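Agap007691-pb (Anopheles gambiae, PDB 5C98) is a serpin of unknown function that may inhibit serine proteases, as many members of its family do. Local coordinates at residues A[211-216]-A[269-274]; A[226-231]-A[238-243]; A[207-212]-A[275-280]. All coordinates share one frame; numbering follows the deposited sequence. Where two conformers were deposited one is given.

Interaction 1 (A[211-216]-A[269-274])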
loop_
_atom_site.group_PDB
_atom_site.type_symbol
_atom_site.label_atom_id
_atom_site.label_comp_id
_atom_site.label_asym_id
_atom_site.label_seq_id
_atom_site.Cartn_x
_atom_site.Cartn_y
_atom_site.Cartn_z
ATOM N N THR A 211 13.412 -18.625 -17.477
ATOM C CA THR A 211 14.120 -19.485 -16.547
ATOM C C THR A 211 15.019 -18.579 -15.726
ATOM O O THR A 211 15.914 -17.930 -16.277
ATOM C CB THR A 211 14.963 -20.514 -17.289
ATOM O OG1 THR A 211 14.107 -21.330 -18.098
ATOM C CG2 THR A 211 15.697 -21.405 -16.295
ATOM N N ALA A 212 14.756 -18.502 -14.432
ATOM C CA ALA A 212 15.449 -17.571 -13.553
ATOM C C ALA A 212 15.983 -18.305 -12.336
ATOM O O ALA A 212 15.410 -19.298 -11.881
ATOM C CB ALA A 212 14.516 -16.477 -13.082
ATOM N N PHE A 213 17.086 -17.786 -11.795
ATOM C CA PHE A 213 17.703 -18.343 -10.601
ATOM C C PHE A 213 17.193 -17.525 -9.416
ATOM O O PHE A 213 17.822 -16.569 -8.955
ATOM C CB PHE A 213 19.221 -18.278 -10.727
ATOM C CG PHE A 213 19.947 -19.011 -9.647
ATOM C CD1 PHE A 213 19.829 -20.383 -9.515
ATOM C CD2 PHE A 213 20.781 -18.328 -8.774
ATOM C CE1 PHE A 213 20.513 -21.059 -8.521
ATOM C CE2 PHE A 213 21.461 -18.997 -7.785
ATOM C CZ PHE A 213 21.327 -20.362 -7.655
ATOM N N VAL A 214 16.014 -17.910 -8.925
ATOM C CA VAL A 214 15.276 -17.142 -7.929
ATOM C C VAL A 214 15.175 -17.922 -6.625
ATOM O O VAL A 214 15.143 -19.156 -6.600
ATOM C CB VAL A 214 13.862 -16.740 -8.414
ATOM C CG1 VAL A 214 13.941 -15.685 -9.504
ATOM C CG2 VAL A 214 13.069 -17.971 -8.879
ATOM N N ARG A 215 15.071 -17.181 -5.532
ATOM C CA ARG A 215 14.758 -17.762 -4.236
ATOM C C ARG A 215 13.326 -18.298 -4.234
ATOM O O ARG A 215 12.379 -17.603 -4.623
ATOM C CB ARG A 215 14.924 -16.690 -3.164
ATOM C CG ARG A 215 16.382 -16.357 -2.895
ATOM C CD ARG A 215 16.572 -15.130 -2.042
ATOM N NE ARG A 215 16.089 -15.276 -0.675
ATOM C CZ ARG A 215 16.705 -15.983 0.270
ATOM N NH1 ARG A 215 17.812 -16.670 -0.008
ATOM N NH2 ARG A 215 16.200 -16.020 1.499
ATOM N N ARG A 216 13.165 -19.538 -3.788
ATOM C CA ARG A 216 11.887 -20.220 -3.869
ATOM C C ARG A 216 11.758 -21.171 -2.689
ATOM O O ARG A 216 12.754 -21.602 -2.100
ATOM C CB ARG A 216 11.778 -21.009 -5.174
ATOM C CG ARG A 216 12.702 -22.244 -5.272
ATOM C CD ARG A 216 12.085 -23.507 -4.704
ATOM N NE ARG A 216 12.988 -24.654 -4.822
ATOM C CZ ARG A 216 13.944 -24.952 -3.942
ATOM N NH1 ARG A 216 14.124 -24.211 -2.855
ATOM N NH2 ARG A 216 14.715 -26.008 -4.135
ATOM N N LEU A 269 13.616 -20.154 1.993
ATOM C CA LEU A 269 13.913 -19.765 0.628
ATOM C C LEU A 269 15.345 -20.131 0.266
ATOM O O LEU A 269 16.279 -19.921 1.048
ATOM C CB LEU A 269 13.702 -18.263 0.458
ATOM C CG LEU A 269 12.263 -17.752 0.379
ATOM C CD1 LEU A 269 12.303 -16.231 0.519
ATOM C CD2 LEU A 269 11.563 -18.163 -0.883
ATOM N N GLN A 270 15.498 -20.696 -0.927
ATOM C CA GLN A 270 16.782 -21.068 -1.490
ATOM C C GLN A 270 16.754 -20.754 -2.977
ATOM O O GLN A 270 15.756 -21.010 -3.662
ATOM C CB GLN A 270 17.057 -22.563 -1.292
ATOM C CG GLN A 270 17.311 -22.950 0.149
ATOM C CD GLN A 270 18.619 -22.388 0.684
ATOM O OE1 GLN A 270 19.650 -22.424 0.004
ATOM N NE2 GLN A 270 18.581 -21.861 1.907
ATOM N N SER A 271 17.850 -20.183 -3.472
ATOM C CA SER A 271 17.931 -19.844 -4.883
ATOM C C SER A 271 17.972 -21.115 -5.714
ATOM O O SER A 271 18.667 -22.076 -5.376
ATOM C CB SER A 271 19.188 -19.015 -5.163
ATOM O OG SER A 271 19.034 -17.680 -4.716
ATOM N N CYS A 272 17.228 -21.109 -6.818
ATOM C CA CYS A 272 17.021 -22.322 -7.583
ATOM C C CYS A 272 16.608 -21.934 -8.993
ATOM O O CYS A 272 15.828 -21.006 -9.176
ATOM C CB CYS A 272 15.921 -23.127 -6.891
ATOM S SG CYS A 272 15.467 -24.596 -7.729
ATOM N N TRP A 273 17.153 -22.628 -9.990
ATOM C CA TRP A 273 16.741 -22.368 -11.361
ATOM C C TRP A 273 15.273 -22.750 -11.508
ATOM O O TRP A 273 14.899 -23.904 -11.261
ATOM C CB TRP A 273 17.622 -23.134 -12.342
ATOM C CG TRP A 273 18.928 -22.426 -12.596
ATOM C CD1 TRP A 273 20.179 -22.846 -12.239
ATOM C CD2 TRP A 273 19.099 -21.159 -13.242
ATOM N NE1 TRP A 273 21.116 -21.923 -12.634
ATOM C CE2 TRP A 273 20.481 -20.878 -13.252
ATOM C CE3 TRP A 273 18.219 -20.239 -13.821
ATOM C CZ2 TRP A 273 21.003 -19.716 -13.819
ATOM C CZ3 TRP A 273 18.737 -19.085 -14.382
ATOM C CH2 TRP A 273 20.117 -18.833 -14.376
ATOM N N THR A 274 14.441 -21.766 -11.861
ATOM C CA THR A 274 12.990 -21.916 -11.813
ATOM C C THR A 274 12.385 -21.558 -13.153
ATOM O O THR A 274 12.702 -20.513 -13.725
ATOM C CB THR A 274 12.413 -20.976 -10.757
ATOM O OG1 THR A 274 12.936 -21.332 -9.476
ATOM C CG2 THR A 274 10.866 -21.037 -10.713
HETATM O O HOH W 1 18.610 -15.683 -6.499
HETATM O O HOH W 2 16.911 -18.533 3.258
#
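Ala212, Val214 and Arg216 form hydrogen-bonded antiparallel pairs with Thr274, Cys272 and Gln270, while the axes of the two short strands run at 139° to each other. Between these rungs Phe213 faces Trp273 and Arg215 faces Ser271 as non-hydrogen-bonded pairs, and these four side chains share one face of the ladder. There the indole lies across the neighbouring strand: Phe213 CB sits 3.5 Å from the centroid of the six-membered ring of Trp273, almost exactly on its normal. The phenyl ring is inclined 47° to the indole and takes Ser271 CB over one face at 3.8 Å from its centroid. The wide indole suits this position because its face can take Phe213 CB while CE3 rests against the Ala212-Phe213 backbone. One water joins Phe213 O to Ser271 OG.

This ladder belongs to sheet C of the serpin fold, close to strand 346-349, whose Phe346 touches Cys272 and Thr274. On the face of Cys272 and Thr274, the threonine OG1 donates to Cys272 O at 2.9 Å, and Val214 N reaches the same oxygen from the opposite side of the carbonyl plane. The threonine hydroxyl also rests against Val214 CG2, 3.4 Å from OG1. Arg216 has CG wedged between its backbone N and carbonyl carbon (chi1 69°) and bends again at the next bond; its guanidinium thereby folds over Cys272 CB and makes a cation-pi contact with Phe346. Arg215 instead lays one guanidinium face on Leu269 CB, 3.5 Å from NH2, and a water links that NH2 to Leu269 O.

Interaction 2 (A[226-231]-A[238-243])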
loop_
_atom_site.group_PDB
_atom_site.type_symbol
_atom_site.label_atom_id
_atom_site.label_comp_id
_atom_site.label_asym_id
_atom_site.label_seq_id
_atom_site.Cartn_x
_atom_site.Cartn_y
_atom_site.Cartn_z
ATOM N N VAL A 226 6.154 -20.400 -3.213
ATOM C CA VAL A 226 6.659 -19.052 -2.969
ATOM C C VAL A 226 7.864 -18.802 -3.852
ATOM O O VAL A 226 8.768 -19.636 -3.918
ATOM C CB VAL A 226 7.083 -18.898 -1.503
ATOM C CG1 VAL A 226 7.471 -17.488 -1.206
ATOM C CG2 VAL A 226 5.967 -19.366 -0.583
ATOM N N VAL A 227 7.899 -17.650 -4.498
ATOM C CA VAL A 227 9.120 -17.141 -5.102
ATOM C C VAL A 227 9.307 -15.702 -4.644
ATOM O O VAL A 227 8.339 -14.960 -4.467
ATOM C CB VAL A 227 9.110 -17.197 -6.648
ATOM C CG1 VAL A 227 9.159 -18.633 -7.173
ATOM C CG2 VAL A 227 7.937 -16.403 -7.229
ATOM N N ASP A 228 10.542 -15.304 -4.433
ATOM C CA ASP A 228 10.859 -13.912 -4.099
ATOM C C ASP A 228 11.540 -13.311 -5.321
ATOM O O ASP A 228 12.662 -13.695 -5.665
ATOM C CB ASP A 228 11.738 -13.833 -2.852
ATOM C CG ASP A 228 11.523 -12.556 -2.054
ATOM O OD1 ASP A 228 10.906 -11.593 -2.584
ATOM O OD2 ASP A 228 11.977 -12.519 -0.888
ATOM N N MET A 229 10.831 -12.407 -6.002
ATOM C CA MET A 229 11.230 -11.860 -7.289
ATOM C C MET A 229 11.840 -10.486 -7.066
ATOM O O MET A 229 11.103 -9.527 -6.787
ATOM C CB MET A 229 10.013 -11.743 -8.197
ATOM C CG MET A 229 9.489 -13.112 -8.615
ATOM S SD MET A 229 8.109 -12.990 -9.737
ATOM C CE MET A 229 8.844 -12.159 -11.139
ATOM N N PRO A 230 13.146 -10.328 -7.163
ATOM C CA PRO A 230 13.737 -9.034 -6.820
ATOM C C PRO A 230 13.508 -7.970 -7.874
ATOM O O PRO A 230 13.456 -8.230 -9.073
ATOM C CB PRO A 230 15.241 -9.338 -6.724
ATOM C CG PRO A 230 15.439 -10.526 -7.589
ATOM C CD PRO A 230 14.159 -11.336 -7.517
ATOM N N PHE A 231 13.432 -6.738 -7.401
ATOM C CA PHE A 231 13.556 -5.568 -8.252
ATOM C C PHE A 231 15.017 -5.160 -8.388
ATOM O O PHE A 231 15.910 -5.703 -7.735
ATOM C CB PHE A 231 12.706 -4.437 -7.666
ATOM C CG PHE A 231 11.230 -4.770 -7.581
ATOM C CD1 PHE A 231 10.431 -4.692 -8.724
ATOM C CD2 PHE A 231 10.642 -5.174 -6.391
ATOM C CE1 PHE A 231 9.081 -5.000 -8.665
ATOM C CE2 PHE A 231 9.304 -5.458 -6.336
ATOM C CZ PHE A 231 8.524 -5.381 -7.475
ATOM N N SER A 238 11.978 -6.312 -3.119
ATOM C CA SER A 238 11.695 -7.591 -3.759
ATOM C C SER A 238 10.231 -7.912 -3.577
ATOM O O SER A 238 9.623 -7.452 -2.625
ATOM C CB SER A 238 12.577 -8.680 -3.144
ATOM O OG SER A 238 12.516 -9.866 -3.926
ATOM N N MET A 239 9.676 -8.696 -4.497
ATOM C CA MET A 239 8.260 -9.031 -4.497
ATOM C C MET A 239 8.110 -10.513 -4.191
ATOM O O MET A 239 8.455 -11.356 -5.020
ATOM C CB MET A 239 7.636 -8.724 -5.854
ATOM C CG MET A 239 6.169 -9.082 -5.936
ATOM S SD MET A 239 5.344 -8.649 -7.473
ATOM C CE MET A 239 6.192 -9.708 -8.639
ATOM N N LEU A 240 7.560 -10.816 -3.029
ATOM C CA LEU A 240 7.238 -12.189 -2.688
ATOM C C LEU A 240 5.886 -12.525 -3.294
ATOM O O LEU A 240 4.911 -11.795 -3.109
ATOM C CB LEU A 240 7.214 -12.326 -1.169
ATOM C CG LEU A 240 7.285 -13.719 -0.551
ATOM C CD1 LEU A 240 8.619 -14.367 -0.792
ATOM C CD2 LEU A 240 6.982 -13.635 0.934
ATOM N N VAL A 241 5.835 -13.627 -4.037
ATOM C CA VAL A 241 4.612 -14.063 -4.691
ATOM C C VAL A 241 4.207 -15.380 -4.063
ATOM O O VAL A 241 5.007 -16.325 -4.024
ATOM C CB VAL A 241 4.765 -14.222 -6.205
ATOM C CG1 VAL A 241 3.436 -14.600 -6.835
ATOM C CG2 VAL A 241 5.293 -12.939 -6.827
ATOM N N LEU A 242 2.985 -15.437 -3.568
ATOM C CA LEU A 242 2.428 -16.630 -2.928
ATOM C C LEU A 242 1.349 -17.184 -3.847
ATOM O O LEU A 242 0.308 -16.541 -4.060
ATOM C CB LEU A 242 1.841 -16.299 -1.561
ATOM C CG LEU A 242 2.712 -15.500 -0.601
ATOM C CD1 LEU A 242 2.020 -15.381 0.760
ATOM C CD2 LEU A 242 4.077 -16.105 -0.459
ATOM N N LEU A 243 1.588 -18.379 -4.375
ATOM C CA LEU A 243 0.689 -19.018 -5.326
ATOM C C LEU A 243 0.069 -20.235 -4.661
ATOM O O LEU A 243 0.773 -21.226 -4.407
ATOM C CB LEU A 243 1.492 -19.433 -6.560
ATOM C CG LEU A 243 0.743 -20.185 -7.645
ATOM C CD1 LEU A 243 -0.298 -19.317 -8.320
ATOM C CD2 LEU A 243 1.729 -20.718 -8.699
HETATM O O HOH W 3 10.100 -9.817 -0.807
#
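Asp228 and Ser238 both hold their polar groups anti to the backbone N (chi1 -150° and -168°), which turns carboxylate and hydroxyl toward each other on the same face of the ladder. Ser238 OG donates to Asp228 OD1 at 2.7 Å, arriving from well above the carboxylate plane. A water donates to the same OD1 at 2.6 Å, and OD2 forms a salt bridge with Arg359, so this buried acid is held at both oxygens; the arginine probably stabilises its charge. Serine suits this spot: its short side chain puts a hydroxyl within bonding distance of the carboxylate beside Pro230.

The strands form a beta hairpin in sheet B of the serpin core, with Val227–Val241 and Met229–Met239 as its hydrogen-bonded pairs. Along the Asp228 face, Val226 lies beside Leu242, CG1 to CD2 3.7 Å, while helix 259-268 packs Ile265 on Val226 and Leu240. The opposite face, with Val227, Met229, Met239 and Val241, is apolar. Met229 SD stands 4.0 Å from Met239 CE and is as close to Val241 CG2; the unbranched methionine chains lie side by side. Phe231 presents its ring edge to Ser238 N, 3.7 Å from CD2, and brings CE2 against Met239 CB.

Interaction 3 (A[207-212]-A[275-280])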
loop_
_atom_site.group_PDB
_atom_site.type_symbol
_atom_site.label_atom_id
_atom_site.label_comp_id
_atom_site.label_asym_id
_atom_site.label_seq_id
_atom_site.Cartn_x
_atom_site.Cartn_y
_atom_site.Cartn_z
ATOM N N THR A 207 1.313 -13.355 -20.922
ATOM C CA THR A 207 1.951 -14.082 -19.834
ATOM C C THR A 207 3.435 -14.200 -20.124
ATOM O O THR A 207 3.827 -14.663 -21.198
ATOM C CB THR A 207 1.312 -15.461 -19.683
ATOM O OG1 THR A 207 -0.062 -15.313 -19.310
ATOM C CG2 THR A 207 2.017 -16.294 -18.633
ATOM N N MET A 208 4.247 -13.741 -19.186
ATOM C CA MET A 208 5.697 -13.748 -19.313
ATOM C C MET A 208 6.254 -15.101 -18.895
ATOM O O MET A 208 5.666 -15.804 -18.070
ATOM C CB MET A 208 6.307 -12.676 -18.410
ATOM C CG MET A 208 5.810 -11.275 -18.673
ATOM S SD MET A 208 6.767 -10.011 -17.796
ATOM C CE MET A 208 6.369 -10.435 -16.103
ATOM N N HIS A 209 7.402 -15.465 -19.467
ATOM C CA HIS A 209 8.008 -16.767 -19.212
ATOM C C HIS A 209 9.516 -16.615 -19.219
ATOM O O HIS A 209 10.066 -16.021 -20.153
ATOM C CB HIS A 209 7.635 -17.741 -20.331
ATOM C CG HIS A 209 8.067 -19.156 -20.097
ATOM N ND1 HIS A 209 7.959 -20.129 -21.069
ATOM C CD2 HIS A 209 8.553 -19.778 -18.996
ATOM C CE1 HIS A 209 8.383 -21.284 -20.585
ATOM N NE2 HIS A 209 8.752 -21.098 -19.330
ATOM N N THR A 210 10.179 -17.189 -18.222
ATOM C CA THR A 210 11.633 -17.229 -18.250
ATOM C C THR A 210 12.120 -18.371 -17.377
ATOM O O THR A 210 11.360 -19.016 -16.645
ATOM C CB THR A 210 12.240 -15.881 -17.839
ATOM O OG1 THR A 210 13.599 -15.829 -18.272
ATOM C CG2 THR A 210 12.176 -15.676 -16.331
ATOM N N THR A 211 13.412 -18.625 -17.477
ATOM C CA THR A 211 14.120 -19.485 -16.547
ATOM C C THR A 211 15.019 -18.579 -15.726
ATOM O O THR A 211 15.914 -17.930 -16.277
ATOM C CB THR A 211 14.963 -20.514 -17.289
ATOM O OG1 THR A 211 14.107 -21.330 -18.098
ATOM C CG2 THR A 211 15.697 -21.405 -16.295
ATOM N N ALA A 212 14.756 -18.502 -14.432
ATOM C CA ALA A 212 15.449 -17.571 -13.553
ATOM C C ALA A 212 15.983 -18.305 -12.336
ATOM O O ALA A 212 15.410 -19.298 -11.881
ATOM C CB ALA A 212 14.516 -16.477 -13.082
ATOM N N ASP A 275 11.492 -22.415 -13.642
ATOM C CA ASP A 275 10.704 -22.094 -14.820
ATOM C C ASP A 275 9.523 -21.266 -14.349
ATOM O O ASP A 275 8.614 -21.774 -13.680
ATOM C CB ASP A 275 10.235 -23.348 -15.548
ATOM C CG ASP A 275 9.664 -23.019 -16.892
ATOM O OD1 ASP A 275 8.467 -22.728 -16.961
ATOM O OD2 ASP A 275 10.437 -22.981 -17.876
ATOM N N LEU A 276 9.585 -19.975 -14.652
ATOM C CA LEU A 276 8.691 -18.980 -14.085
ATOM C C LEU A 276 7.745 -18.463 -15.158
ATOM O O LEU A 276 8.186 -18.054 -16.235
ATOM C CB LEU A 276 9.538 -17.835 -13.521
ATOM C CG LEU A 276 8.863 -16.644 -12.846
ATOM C CD1 LEU A 276 8.105 -17.076 -11.633
ATOM C CD2 LEU A 276 9.912 -15.627 -12.474
ATOM N N LYS A 277 6.452 -18.456 -14.846
ATOM C CA LYS A 277 5.435 -17.838 -15.671
ATOM C C LYS A 277 4.593 -16.937 -14.794
ATOM O O LYS A 277 4.220 -17.320 -13.691
ATOM C CB LYS A 277 4.557 -18.854 -16.371
ATOM C CG LYS A 277 5.312 -19.644 -17.412
ATOM C CD LYS A 277 4.364 -20.533 -18.153
ATOM C CE LYS A 277 4.951 -21.059 -19.439
ATOM N NZ LYS A 277 3.885 -21.690 -20.268
ATOM N N LEU A 278 4.318 -15.726 -15.295
ATOM C CA LEU A 278 3.618 -14.700 -14.517
ATOM C C LEU A 278 2.884 -13.836 -15.530
ATOM O O LEU A 278 3.481 -13.471 -16.545
ATOM C CB LEU A 278 4.657 -13.839 -13.777
ATOM C CG LEU A 278 4.240 -12.772 -12.773
ATOM C CD1 LEU A 278 3.775 -13.409 -11.474
ATOM C CD2 LEU A 278 5.397 -11.823 -12.475
ATOM N N PRO A 279 1.623 -13.469 -15.312
ATOM C CA PRO A 279 1.017 -12.475 -16.209
ATOM C C PRO A 279 1.787 -11.163 -16.187
ATOM O O PRO A 279 2.343 -10.761 -15.162
ATOM C CB PRO A 279 -0.403 -12.302 -15.655
ATOM C CG PRO A 279 -0.324 -12.758 -14.259
ATOM C CD PRO A 279 0.722 -13.820 -14.202
ATOM N N LYS A 280 1.836 -10.499 -17.347
ATOM C CA LYS A 280 2.329 -9.124 -17.415
ATOM C C LYS A 280 1.206 -8.261 -16.862
ATOM O O LYS A 280 0.256 -7.941 -17.570
ATOM C CB LYS A 280 2.665 -8.756 -18.857
ATOM C CG LYS A 280 3.373 -7.441 -18.995
ATOM C CD LYS A 280 3.590 -7.082 -20.458
ATOM C CE LYS A 280 3.996 -5.626 -20.601
ATOM N NZ LYS A 280 5.470 -5.442 -20.573
#
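The His209 imidazole carries Lys277 on one face and the Asp275 carboxylate at its edge. Lys277 CE lies over the centre of the ring, 3.5 Å from the centroid, a CH-pi contact made by the lysine's extended aliphatic chain, while NZ goes on to a salt bridge with Glu193. At the edge, NE2 donates to Asp275 OD2 at 2.9 Å with an N-H...O angle of 158°, on the syn side of that oxygen; a weaker, more bent bond of 2.9 Å runs from NE2 to OD1. Ring and carboxylate planes stand 70° apart. His349 NE2 is hydrogen-bonded to Asp275 OD1, so the acid is shared by two histidines, and its charge may favour protonation of His209. Leu276 O also lies near the ring plane, 3.3 Å from His209 CD2. On the reverse face Leu276 and Leu278 pack on Met229 of the neighbouring strand 224-230, an apolar setting that suits leucine, and Thr210 OG1 is hydrogen-bonded to Arg184 O. Pro279 costs the ladder no bond, because it pairs with Thr207 at a non-hydrogen-bonded position. The ladder is part of sheet C of the serpin fold, close to where strand 270-287 runs on into sheet A.

Followed from the N terminus, strand 204-219 first supplies 207-212 and then 211-216, before the chain turns into the hairpin of interaction 2, the shortest loop of the three. Helices 250-256 and 259-268 come next, and strand 270-287 returns to close interaction 1 and, a few residues later, interaction 3. The loops are thus concentric rather than crossed: interactions 1 and 3 are successive parts of one antiparallel ladder sharing Thr211 and Ala212, and interaction 2 lies within both. Sheet B meets this ladder at several points, among them a probable hydrogen bond from Asp228 N to Arg215 O and the packing of Met229 on Leu276 and Leu278.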